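Local coordinates for uncharacterized protein (Porphyromonas gingivalis, PDB 2QSV) that is of unknown function but may have cysteine-type peptidase activity, its C-terminal part forming two tandem immunoglobulin-like beta domains, at residues Leu150-Thr156 with Ile200-Asp206; Val69-Pro75 with Leu103-Asp107; Met128-Asp132 with Val216-Leu220; Glu80-Leu84 with Ala95-Val99. One frame throughout, in Å; residues are numbered along the deposited sequence. Where two conformers were deposited one is given.

Interaction 1: residues Leu150-Thr156 with Ile200-Asp206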
loop_
_atom_site.group_PDB
_atom_site.type_symbol
_atom_site.label_atom_id
_atom_site.label_comp_id
_atom_site.label_asym_id
_atom_site.label_seq_id
_atom_site.Cartn_x
_atom_site.Cartn_y
_atom_site.Cartn_z
ATOM N N LEU A 150 17.922 -13.570 1.905
ATOM C CA LEU A 150 17.137 -12.378 1.619
ATOM C C LEU A 150 15.733 -12.825 1.306
ATOM O O LEU A 150 15.537 -13.660 0.397
ATOM C CB LEU A 150 17.731 -11.643 0.428
ATOM C CG LEU A 150 16.983 -10.395 -0.115
ATOM C CD1 LEU A 150 16.998 -9.240 0.914
ATOM C CD2 LEU A 150 17.638 -9.953 -1.469
ATOM N N ARG A 151 14.763 -12.315 2.070
ATOM C CA ARG A 151 13.366 -12.629 1.887
ATOM C C ARG A 151 12.581 -11.437 1.347
ATOM O O ARG A 151 12.729 -10.330 1.879
ATOM C CB ARG A 151 12.772 -13.034 3.235
ATOM C CG ARG A 151 13.416 -14.314 3.816
ATOM C CD ARG A 151 12.850 -14.609 5.217
ATOM N NE ARG A 151 13.741 -15.529 5.917
ATOM C CZ ARG A 151 13.873 -16.819 5.603
ATOM N NH1 ARG A 151 13.173 -17.341 4.600
ATOM N NH2 ARG A 151 14.714 -17.595 6.278
ATOM N N LEU A 152 11.783 -11.663 0.312
ATOM C CA LEU A 152 10.983 -10.614 -0.300
ATOM C C LEU A 152 9.585 -10.817 0.221
ATOM O O LEU A 152 8.861 -11.688 -0.269
ATOM C CB LEU A 152 11.016 -10.682 -1.838
ATOM C CG LEU A 152 12.351 -10.746 -2.554
ATOM C CD1 LEU A 152 12.189 -10.710 -4.093
ATOM C CD2 LEU A 152 13.374 -9.697 -2.080
ATOM N N HIS A 153 9.244 -10.093 1.284
ATOM C CA HIS A 153 7.959 -10.273 1.914
ATOM C C HIS A 153 6.805 -9.808 1.031
ATOM O O HIS A 153 5.743 -10.406 1.046
ATOM C CB HIS A 153 7.905 -9.541 3.247
ATOM C CG HIS A 153 8.974 -9.930 4.191
ATOM N ND1 HIS A 153 9.191 -11.241 4.563
ATOM C CD2 HIS A 153 9.879 -9.184 4.871
ATOM C CE1 HIS A 153 10.166 -11.281 5.451
ATOM N NE2 HIS A 153 10.602 -10.046 5.653
ATOM N N SER A 154 6.988 -8.715 0.299
ATOM C CA SER A 154 5.950 -8.296 -0.662
ATOM C C SER A 154 6.577 -7.465 -1.770
ATOM O O SER A 154 7.617 -6.845 -1.566
ATOM C CB SER A 154 4.817 -7.496 0.049
ATOM O OG SER A 154 5.350 -6.321 0.613
ATOM N N VAL A 155 5.943 -7.468 -2.940
ATOM C CA VAL A 155 6.385 -6.691 -4.070
ATOM C C VAL A 155 5.095 -6.105 -4.618
ATOM O O VAL A 155 4.254 -6.837 -5.119
ATOM C CB VAL A 155 7.125 -7.526 -5.175
ATOM C CG1 VAL A 155 7.388 -6.653 -6.388
ATOM C CG2 VAL A 155 8.516 -8.118 -4.656
ATOM N N THR A 156 4.918 -4.796 -4.472
ATOM C CA THR A 156 3.646 -4.184 -4.830
ATOM C C THR A 156 3.789 -2.999 -5.817
ATOM O O THR A 156 4.788 -2.256 -5.808
ATOM C CB THR A 156 2.793 -3.818 -3.577
ATOM O OG1 THR A 156 3.586 -3.126 -2.633
ATOM C CG2 THR A 156 2.187 -5.092 -2.867
ATOM N N ILE A 200 7.866 0.540 -7.955
ATOM C CA ILE A 200 7.715 -0.806 -7.426
ATOM C C ILE A 200 8.177 -0.785 -5.966
ATOM O O ILE A 200 9.275 -0.402 -5.707
ATOM C CB ILE A 200 8.557 -1.872 -8.218
ATOM C CG1 ILE A 200 8.101 -1.914 -9.683
ATOM C CG2 ILE A 200 8.334 -3.227 -7.545
ATOM C CD1 ILE A 200 9.182 -2.516 -10.711
ATOM N N SER A 201 7.333 -1.202 -5.035
ATOM C CA SER A 201 7.697 -1.199 -3.628
ATOM C C SER A 201 7.984 -2.618 -3.142
ATOM O O SER A 201 7.173 -3.551 -3.373
ATOM C CB SER A 201 6.581 -0.591 -2.771
ATOM O OG SER A 201 6.369 0.768 -3.142
ATOM N N ILE A 202 9.145 -2.775 -2.506
ATOM C CA ILE A 202 9.576 -4.102 -2.020
ATOM C C ILE A 202 9.809 -4.048 -0.553
ATOM O O ILE A 202 10.574 -3.264 -0.095
ATOM C CB ILE A 202 10.912 -4.606 -2.743
ATOM C CG1 ILE A 202 10.708 -4.677 -4.279
ATOM C CG2 ILE A 202 11.402 -5.965 -2.088
ATOM C CD1 ILE A 202 12.012 -4.884 -5.110
ATOM N N ILE A 203 9.130 -4.889 0.197
ATOM C CA ILE A 203 9.429 -5.035 1.605
ATOM C C ILE A 203 10.254 -6.329 1.790
ATOM O O ILE A 203 9.850 -7.366 1.312
ATOM C CB ILE A 203 8.170 -5.031 2.464
ATOM C CG1 ILE A 203 7.573 -3.583 2.423
ATOM C CG2 ILE A 203 8.511 -5.434 3.942
ATOM C CD1 ILE A 203 6.380 -3.380 3.220
ATOM N N CYS A 204 11.394 -6.229 2.461
ATOM C CA CYS A 204 12.348 -7.337 2.528
ATOM C C CYS A 204 13.030 -7.266 3.858
ATOM O O CYS A 204 12.865 -6.300 4.625
ATOM C CB CYS A 204 13.375 -7.260 1.370
ATOM S SG CYS A 204 14.402 -5.786 1.444
ATOM N N ASN A 205 13.859 -8.266 4.125
ATOM C CA ASN A 205 14.515 -8.376 5.406
ATOM C C ASN A 205 15.918 -7.836 5.346
ATOM O O ASN A 205 16.821 -8.401 5.970
ATOM C CB ASN A 205 14.484 -9.841 5.918
ATOM C CG ASN A 205 15.363 -10.779 5.090
ATOM O OD1 ASN A 205 15.711 -10.467 3.945
ATOM N ND2 ASN A 205 15.775 -11.917 5.697
ATOM N N ASP A 206 16.132 -6.771 4.553
ATOM C CA ASP A 206 17.369 -5.992 4.577
ATOM C C ASP A 206 17.261 -4.956 5.735
ATOM O O ASP A 206 16.476 -4.017 5.646
ATOM C CB ASP A 206 17.609 -5.344 3.197
ATOM C CG ASP A 206 18.877 -4.497 3.105
ATOM O OD1 ASP A 206 19.456 -4.066 4.122
ATOM O OD2 ASP A 206 19.316 -4.225 1.957
HETATM O O HOH W 1 5.562 -4.383 -0.986
HETATM O O HOH W 2 4.478 1.002 -5.339
#

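Interaction 2: residues Val69-Pro75 with Leu103-Asp107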
loop_
_atom_site.group_PDB
_atom_site.type_symbol
_atom_site.label_atom_id
_atom_site.label_comp_id
_atom_site.label_asym_id
_atom_site.label_seq_id
_atom_site.Cartn_x
_atom_site.Cartn_y
_atom_site.Cartn_z
ATOM N N VAL A 69 -1.138 -4.190 15.432
ATOM C CA VAL A 69 -0.761 -5.286 14.547
ATOM C C VAL A 69 -1.108 -6.609 15.227
ATOM O O VAL A 69 -0.695 -6.838 16.349
ATOM C CB VAL A 69 0.760 -5.281 14.126
ATOM C CG1 VAL A 69 1.105 -6.550 13.292
ATOM C CG2 VAL A 69 1.127 -4.018 13.368
ATOM N N PRO A 70 -1.866 -7.475 14.541
ATOM C CA PRO A 70 -2.109 -8.802 15.096
ATOM C C PRO A 70 -0.800 -9.549 15.345
ATOM O O PRO A 70 0.115 -9.529 14.504
ATOM C CB PRO A 70 -2.926 -9.506 14.004
ATOM C CG PRO A 70 -3.510 -8.435 13.206
ATOM C CD PRO A 70 -2.542 -7.289 13.247
ATOM N N ARG A 71 -0.704 -10.186 16.510
ATOM C CA ARG A 71 0.441 -11.024 16.861
ATOM C C ARG A 71 0.567 -12.062 15.750
ATOM O O ARG A 71 -0.440 -12.525 15.214
ATOM C CB ARG A 71 0.166 -11.710 18.201
ATOM C CG ARG A 71 1.381 -12.030 19.056
ATOM C CD ARG A 71 0.912 -12.553 20.431
ATOM N NE ARG A 71 1.942 -13.292 21.163
ATOM C CZ ARG A 71 2.391 -14.498 20.822
ATOM N NH1 ARG A 71 1.929 -15.111 19.736
ATOM N NH2 ARG A 71 3.319 -15.093 21.560
ATOM N N ASN A 72 1.786 -12.421 15.381
ATOM C CA ASN A 72 1.985 -13.369 14.267
ATOM C C ASN A 72 1.485 -12.897 12.862
ATOM O O ASN A 72 1.391 -13.723 11.945
ATOM C CB ASN A 72 1.383 -14.779 14.584
ATOM C CG ASN A 72 1.686 -15.273 16.026
ATOM O OD1 ASN A 72 2.844 -15.219 16.496
ATOM N ND2 ASN A 72 0.638 -15.761 16.724
HETATM N N MSE A 73 1.116 -11.619 12.686
HETATM C CA MSE A 73 0.964 -11.085 11.321
HETATM C C MSE A 73 2.393 -11.045 10.726
HETATM O O MSE A 73 3.298 -10.474 11.315
HETATM C CB MSE A 73 0.328 -9.680 11.312
HETATM C CG MSE A 73 0.134 -9.040 9.903
HETATM SE SE MSE A 73 -0.709 -7.405 9.835
HETATM C CE MSE A 73 -2.303 -7.988 9.408
ATOM N N PRO A 74 2.591 -11.667 9.564
ATOM C CA PRO A 74 3.899 -11.606 8.901
ATOM C C PRO A 74 4.175 -10.217 8.238
ATOM O O PRO A 74 3.212 -9.525 7.844
ATOM C CB PRO A 74 3.792 -12.683 7.819
ATOM C CG PRO A 74 2.318 -12.849 7.579
ATOM C CD PRO A 74 1.577 -12.400 8.782
ATOM N N PRO A 75 5.458 -9.859 8.059
ATOM C CA PRO A 75 5.790 -8.589 7.384
ATOM C C PRO A 75 5.367 -8.543 5.902
ATOM O O PRO A 75 5.048 -9.567 5.299
ATOM C CB PRO A 75 7.315 -8.483 7.536
ATOM C CG PRO A 75 7.781 -9.847 7.781
ATOM C CD PRO A 75 6.674 -10.618 8.448
ATOM N N LEU A 103 -0.346 -0.437 5.340
ATOM C CA LEU A 103 0.672 -0.611 6.357
ATOM C C LEU A 103 1.898 -1.293 5.736
ATOM O O LEU A 103 1.792 -2.440 5.266
ATOM C CB LEU A 103 0.129 -1.481 7.519
ATOM C CG LEU A 103 1.108 -1.921 8.624
ATOM C CD1 LEU A 103 1.719 -0.695 9.339
ATOM C CD2 LEU A 103 0.400 -2.862 9.603
ATOM N N PRO A 104 3.053 -0.590 5.723
ATOM C CA PRO A 104 4.355 -1.228 5.441
ATOM C C PRO A 104 4.908 -1.887 6.692
ATOM O O PRO A 104 5.590 -1.246 7.476
ATOM C CB PRO A 104 5.266 -0.050 4.979
ATOM C CG PRO A 104 4.332 1.264 5.049
ATOM C CD PRO A 104 3.189 0.863 5.976
ATOM N N LEU A 105 4.586 -3.169 6.885
ATOM C CA LEU A 105 4.956 -3.887 8.091
ATOM C C LEU A 105 6.301 -4.578 7.826
ATOM O O LEU A 105 6.434 -5.370 6.862
ATOM C CB LEU A 105 3.862 -4.896 8.494
ATOM C CG LEU A 105 4.155 -5.693 9.773
ATOM C CD1 LEU A 105 4.283 -4.805 11.031
ATOM C CD2 LEU A 105 3.130 -6.841 10.031
ATOM N N VAL A 106 7.313 -4.252 8.633
ATOM C CA VAL A 106 8.665 -4.810 8.435
ATOM C C VAL A 106 9.061 -5.762 9.588
ATOM O O VAL A 106 8.352 -5.848 10.587
ATOM C CB VAL A 106 9.764 -3.675 8.184
ATOM C CG1 VAL A 106 9.394 -2.813 6.940
ATOM C CG2 VAL A 106 9.971 -2.799 9.410
ATOM N N ASP A 107 10.202 -6.437 9.452
ATOM C CA ASP A 107 10.759 -7.280 10.522
ATOM C C ASP A 107 11.162 -6.540 11.795
ATOM O O ASP A 107 11.593 -5.371 11.777
ATOM C CB ASP A 107 11.981 -8.050 10.013
ATOM C CG ASP A 107 11.611 -9.088 8.949
ATOM O OD1 ASP A 107 11.066 -10.143 9.332
ATOM O OD2 ASP A 107 11.826 -8.842 7.734
#

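Interaction 3: residues Met128-Asp132 with Val216-Leu220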
loop_
_atom_site.group_PDB
_atom_site.type_symbol
_atom_site.label_atom_id
_atom_site.label_comp_id
_atom_site.label_asym_id
_atom_site.label_seq_id
_atom_site.Cartn_x
_atom_site.Cartn_y
_atom_site.Cartn_z
HETATM N N MSE A 128 12.214 2.825 -19.199
HETATM C CA MSE A 128 11.931 1.937 -20.324
HETATM C C MSE A 128 11.815 2.619 -21.693
HETATM O O MSE A 128 11.639 1.948 -22.716
HETATM C CB MSE A 128 10.696 1.117 -20.037
HETATM C CG MSE A 128 10.885 0.302 -18.781
HETATM SE SE MSE A 128 9.410 -0.831 -18.472
HETATM C CE MSE A 128 9.248 -1.773 -20.120
ATOM N N GLY A 129 11.958 3.934 -21.711
ATOM C CA GLY A 129 11.817 4.713 -22.934
ATOM C C GLY A 129 10.414 4.706 -23.528
ATOM O O GLY A 129 9.407 4.610 -22.811
ATOM N N GLN A 130 10.368 4.801 -24.856
ATOM C CA GLN A 130 9.138 4.861 -25.628
ATOM C C GLN A 130 8.662 3.466 -26.002
ATOM O O GLN A 130 9.414 2.688 -26.575
ATOM C CB GLN A 130 9.353 5.724 -26.877
ATOM C CG GLN A 130 8.216 5.689 -27.883
ATOM C CD GLN A 130 8.280 6.837 -28.870
ATOM O OE1 GLN A 130 7.763 7.929 -28.608
ATOM N NE2 GLN A 130 8.912 6.596 -30.011
ATOM N N LEU A 131 7.406 3.164 -25.672
ATOM C CA LEU A 131 6.850 1.822 -25.848
ATOM C C LEU A 131 6.093 1.590 -27.156
ATOM O O LEU A 131 6.000 0.439 -27.609
ATOM C CB LEU A 131 5.927 1.460 -24.681
ATOM C CG LEU A 131 6.434 1.582 -23.246
ATOM C CD1 LEU A 131 5.383 1.035 -22.325
ATOM C CD2 LEU A 131 7.731 0.834 -23.050
ATOM N N ASP A 132 5.518 2.658 -27.723
ATOM C CA ASP A 132 4.776 2.595 -29.004
ATOM C C ASP A 132 3.839 1.355 -29.136
ATOM O O ASP A 132 3.997 0.523 -30.048
ATOM C CB ASP A 132 5.762 2.727 -30.213
ATOM C CG ASP A 132 5.040 2.943 -31.573
ATOM O OD1 ASP A 132 4.194 3.880 -31.687
ATOM O OD2 ASP A 132 5.327 2.176 -32.539
ATOM N N VAL A 216 10.152 3.250 -12.042
ATOM C CA VAL A 216 10.022 2.855 -13.416
ATOM C C VAL A 216 9.380 4.003 -14.244
ATOM O O VAL A 216 8.325 4.548 -13.877
ATOM C CB VAL A 216 9.165 1.578 -13.532
ATOM C CG1 VAL A 216 9.041 1.098 -15.001
ATOM C CG2 VAL A 216 9.752 0.434 -12.642
ATOM N N LYS A 217 10.032 4.355 -15.336
ATOM C CA LYS A 217 9.533 5.318 -16.320
ATOM C C LYS A 217 9.275 4.681 -17.671
ATOM O O LYS A 217 10.003 3.770 -18.108
ATOM C CB LYS A 217 10.524 6.451 -16.493
ATOM C CG LYS A 217 10.568 7.363 -15.319
ATOM C CD LYS A 217 11.669 8.416 -15.536
ATOM C CE LYS A 217 11.726 9.307 -14.319
ATOM N NZ LYS A 217 12.804 10.316 -14.522
ATOM N N ALA A 218 8.209 5.151 -18.318
ATOM C CA ALA A 218 7.808 4.689 -19.631
ATOM C C ALA A 218 6.998 5.806 -20.324
ATOM O O ALA A 218 6.315 6.581 -19.658
ATOM C CB ALA A 218 6.986 3.406 -19.511
ATOM N N GLU A 219 7.109 5.904 -21.647
ATOM C CA GLU A 219 6.283 6.838 -22.443
ATOM C C GLU A 219 5.694 6.143 -23.662
ATOM O O GLU A 219 6.250 5.138 -24.144
ATOM C CB GLU A 219 7.054 8.114 -22.822
ATOM C CG GLU A 219 8.306 7.881 -23.628
ATOM C CD GLU A 219 9.286 9.064 -23.565
ATOM O OE1 GLU A 219 8.867 10.201 -23.904
ATOM O OE2 GLU A 219 10.474 8.845 -23.187
ATOM N N LEU A 220 4.564 6.649 -24.153
ATOM C CA LEU A 220 3.839 5.969 -25.230
ATOM C C LEU A 220 4.628 5.817 -26.535
ATOM O O LEU A 220 5.405 6.691 -26.891
ATOM C CB LEU A 220 2.483 6.636 -25.493
ATOM C CG LEU A 220 1.414 6.289 -24.465
ATOM C CD1 LEU A 220 0.122 7.020 -24.794
ATOM C CD2 LEU A 220 1.187 4.791 -24.440
#

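Interaction 4: residues Glu80-Leu84 with Ala95-Val99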
loop_
_atom_site.group_PDB
_atom_site.type_symbol
_atom_site.label_atom_id
_atom_site.label_comp_id
_atom_site.label_asym_id
_atom_site.label_seq_id
_atom_site.Cartn_x
_atom_site.Cartn_y
_atom_site.Cartn_z
ATOM N N GLU A 80 -5.925 -2.835 3.422
ATOM C CA GLU A 80 -7.249 -3.276 3.845
ATOM C C GLU A 80 -8.199 -2.084 3.923
ATOM O O GLU A 80 -7.790 -1.004 4.345
ATOM C CB GLU A 80 -7.177 -3.979 5.201
ATOM C CG GLU A 80 -6.508 -5.384 5.195
ATOM C CD GLU A 80 -6.799 -6.159 6.473
ATOM O OE1 GLU A 80 -7.938 -6.086 7.021
ATOM O OE2 GLU A 80 -5.880 -6.825 6.953
ATOM N N PRO A 81 -9.466 -2.272 3.499
ATOM C CA PRO A 81 -10.397 -1.134 3.482
ATOM C C PRO A 81 -11.000 -0.764 4.843
ATOM O O PRO A 81 -11.277 -1.611 5.699
ATOM C CB PRO A 81 -11.499 -1.597 2.512
ATOM C CG PRO A 81 -11.554 -3.115 2.726
ATOM C CD PRO A 81 -10.092 -3.521 2.988
ATOM N N LEU A 82 -11.182 0.527 5.045
ATOM C CA LEU A 82 -12.079 1.009 6.086
ATOM C C LEU A 82 -13.453 1.224 5.396
ATOM O O LEU A 82 -13.591 2.025 4.461
ATOM C CB LEU A 82 -11.502 2.300 6.676
ATOM C CG LEU A 82 -12.361 3.022 7.717
ATOM C CD1 LEU A 82 -12.196 2.324 9.052
ATOM C CD2 LEU A 82 -11.928 4.482 7.831
ATOM N N VAL A 83 -14.469 0.484 5.815
ATOM C CA VAL A 83 -15.742 0.543 5.072
ATOM C C VAL A 83 -16.765 1.461 5.760
ATOM O O VAL A 83 -17.152 1.245 6.909
ATOM C CB VAL A 83 -16.320 -0.869 4.753
ATOM C CG1 VAL A 83 -17.521 -0.753 3.777
ATOM C CG2 VAL A 83 -15.226 -1.752 4.136
ATOM N N LEU A 84 -17.188 2.489 5.031
ATOM C CA LEU A 84 -18.152 3.469 5.556
ATOM C C LEU A 84 -19.550 3.339 4.956
ATOM O O LEU A 84 -19.735 3.487 3.756
ATOM C CB LEU A 84 -17.634 4.893 5.340
ATOM C CG LEU A 84 -16.275 5.145 5.995
ATOM C CD1 LEU A 84 -15.790 6.508 5.559
ATOM C CD2 LEU A 84 -16.331 5.014 7.522
ATOM N N ALA A 95 -25.437 4.962 0.851
ATOM C CA ALA A 95 -24.242 4.881 0.037
ATOM C C ALA A 95 -23.186 4.156 0.889
ATOM O O ALA A 95 -23.102 4.330 2.106
ATOM C CB ALA A 95 -23.775 6.248 -0.369
ATOM N N VAL A 96 -22.411 3.295 0.248
ATOM C CA VAL A 96 -21.306 2.600 0.911
ATOM C C VAL A 96 -20.023 2.980 0.195
ATOM O O VAL A 96 -19.943 2.942 -1.044
ATOM C CB VAL A 96 -21.484 1.046 0.906
ATOM C CG1 VAL A 96 -20.199 0.339 1.370
ATOM C CG2 VAL A 96 -22.657 0.636 1.765
ATOM N N ASP A 97 -19.025 3.371 0.974
ATOM C CA ASP A 97 -17.714 3.657 0.413
ATOM C C ASP A 97 -16.576 3.216 1.314
ATOM O O ASP A 97 -16.752 3.045 2.514
ATOM C CB ASP A 97 -17.594 5.129 0.017
ATOM C CG ASP A 97 -17.575 5.310 -1.502
ATOM O OD1 ASP A 97 -16.550 4.875 -2.120
ATOM O OD2 ASP A 97 -18.574 5.855 -2.071
ATOM N N SER A 98 -15.421 2.983 0.707
ATOM C CA SER A 98 -14.269 2.568 1.465
ATOM C C SER A 98 -13.029 3.445 1.243
ATOM O O SER A 98 -12.833 4.038 0.189
ATOM C CB SER A 98 -13.965 1.098 1.219
ATOM O OG SER A 98 -13.570 0.931 -0.107
ATOM N N VAL A 99 -12.232 3.550 2.290
ATOM C CA VAL A 99 -10.930 4.186 2.238
ATOM C C VAL A 99 -9.925 3.057 2.414
ATOM O O VAL A 99 -10.053 2.259 3.350
ATOM C CB VAL A 99 -10.806 5.244 3.386
ATOM C CG1 VAL A 99 -9.360 5.747 3.556
ATOM C CG2 VAL A 99 -11.744 6.435 3.082
#

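Interaction 1: residues Leu150-Thr156 with Ile200-Asp206
Ile200 meets Val155 methyl to methyl, its CG2 lying 3.7 Å from Val155 CG1, and so begins an antiparallel strand pairing that illustrates how a classic beta bulge is absorbed. Ser201 and Thr156 follow as a hydrogen-bonded pair: Thr156 N donates to Ser201 O at 2.8 Å and Ser201 N to Thr156 O at 2.9 Å. Thr156 OG1 sits between its backbone N and carbonyl carbon (chi1 48°), where it shares with Ser201 O a water that donates to that carbonyl. Ile202 turns to the other face and lies side by side with Val155, while its CG2 touches Leu152 CD2. At Ile203 the register slips. Its carbonyl faces two successive amides, taking a bent, weak bond from His153 N and a long, weak one from Ser154 N, whereas Ile203 N donates to Ser154 O at 3.0 Å. Beyond the bulge, Cys204 packs its CB 3.2 Å from Arg151 O. At Asn205 the side chain adds to the backbone link: chi1 of 69° brings the amide round so that OD1 accepts Arg151 N at 2.8 Å, almost straight at the hydrogen but from above the carbonyl plane. Asn205 N returns a longer bond to Arg151 O, and the His153 ring, its NE2 bonded to Asp107, stands nearly perpendicular to the Asn205 amide. The paired strands lie between 211-219 and 170-171 in one sheet of the Ig-like sandwich. Leu150, Leu152 and Ile202 pack on Ile142 of strand 136-144 in the facing sheet, while Ser154 OG bonds to Met77 of the preceding domain.

Interaction 2: residues Val69-Pro75 with Leu103-Asp107
Leu105 and Pro75 carry most of this contact, a worked example of a proline-rich loop closing over a strand end by van der Waals contact, carbon on carbon at Val69 and Met73 and ring carbons against oxygens at Pro75. Leu105 CG is anti to the backbone N (chi1 -179°), which carries the isobutyl group straight out into the bend of the loop. There CD2 meets Met73 CG at 3.7 Å, the neighbouring selenium of this selenomethionine, and Pro74 O at 3.5 Å, while the Leu105 and Val69 side chains reach toward each other tip to tip, with Val69 CG1 3.8 Å from Leu105 CD2. The second branch of Val69 is not idle: its CG2 lies 4.0 Å from both Leu105 CD1 and Leu103 CD2, so the valine bridges two leucines of the same strand face. Pro75 works at the other end of the loop. Its ring sets CB 3.3 Å from Leu105 O, and CG lies 3.6 Å from Asp107 OD1, of the carboxylate that His153 engages. A type II beta turn from Pro70 to Met73, closed by Met73 N donating to Pro70 O at 2.9 Å, turns the loop back, with Asn72 at the positive-phi third position (phi 63°). Direct hydrogen bonds between the segments are absent; the backbone of Leu105 bonds instead to Gly76, and that of Leu103 to Lys78. The loop thus leaves strand 61-67 and enters strand 76-87, which runs beside 94-105 in the first domain's sheet, while Pro104 and Val106 turn to the other side and touch Ile203 on strand 195-204 of the second domain.

Interaction 3: residues Met128-Asp132 with Val216-Leu220
Met128-Gln130 runs parallel to Val216-Glu219, the two short axes 4.8 Å apart and inclined by 13°, with three backbone bonds alternating between the two strands. Met128 N donates to Lys217 O at 2.6 Å, Glu219 N to Gly129 O at 2.9 Å, and Leu131 N to Glu219 O at 2.8 Å. Gly129, with a positive phi of 66°, is an extra residue on its strand: the pairing advances two residues from Met128 to Gln130 but one from Ala218 to Glu219. On one face, Glu219 CG sits between its own backbone N and carbonyl carbon (chi1 59°), which puts it 3.5 Å from Gly129 O, with Gln130 CB alongside. Gln130 CG lies 3.1 Å from the carbonyl oxygen of Leu220, whose side chain packs on helix 185-190. The other face is apolar: the Met128 side chain crosses that of Val216, its selenium 4.0 Å from Val216 CG1, and Leu131 CD1 meets Ala218 CB at 4.0 Å. Met128, Leu131 and Ala218 all reach Val183 of the opposing sheet. The chemistry is therefore divided: backbone bonds attach the edge strand 125-130, one face is greasy and turned to the sandwich interior, and the other, carrying Gln130 and Glu219, is polar and exposed.

Interaction 4: residues Glu80-Leu84 with Ala95-Val99
Leu82 with Val99 and Leu84 with Asp97 are the two hydrogen-bonded pairs of this antiparallel hairpin, and each exchanges two bonds. Leu82 N donates to Val99 O at 2.7 Å and Val99 N answers to Leu82 O at 3.0 Å; Leu84 N reaches Asp97 O at 2.6 Å, with Asp97 N to Leu84 O at 2.9 Å. Weaker CA-H...O contacts fill the positions between these bonds, the shortest running from Ser98 CA to Leu82 O at 3.1 Å. Apolar contacts divide by face. Val83 sits in the non-hydrogen-bonded pair with Ser98, and its CG1, anti to the backbone N (chi1 -171°), reaches diagonally to the neighbouring strand to meet Val96 CG1 at 3.8 Å. Pro81 adds a further touch to Ser98, its CB lying 3.9 Å from Ser98 CB. The other face carries Leu82, Leu84 and Val99, which are buried, and Asp97, which is exposed; here Leu82 CB lies a loose 4.5 Å from Val99 CB, so the two branched side chains stand beside each other rather than interlock. Within the first domain's sheet, strand 76-87 is flanked by 94-105 and 35-41, whose Val39 takes contacts from both leucines. Leu82 and Val99 also pack on Leu25 of strand 22-29, and Leu84 on Leu3 and Val5 of strand 3-5, so this face joins the two sheets of the beta sandwich.

Interactions 2 and 4 belong to the first domain and share strand 94-105, interaction 4 being nested within the loop that interaction 2 closes, their centres 22 Å apart. Interactions 1 and 3 lie likewise in one sheet of the second domain, centres 25 Å apart, where Ile200 CD1 packs on Val216 CG2 at 3.6 Å. The domains meet between interactions 1 and 2: a probable hydrogen bond of 2.7 Å joins His153 NE2 to Asp107 OD2, and Ile203 CG2 lies 3.6 Å from Leu105 O. Interactions 3 and 4 have centres 34 Å apart and nearest atoms about 23 Å apart. The sodium ion bound by Thr157, Asn159 and Leu162 is about 8 Å from the Thr156 side chain of interaction 1.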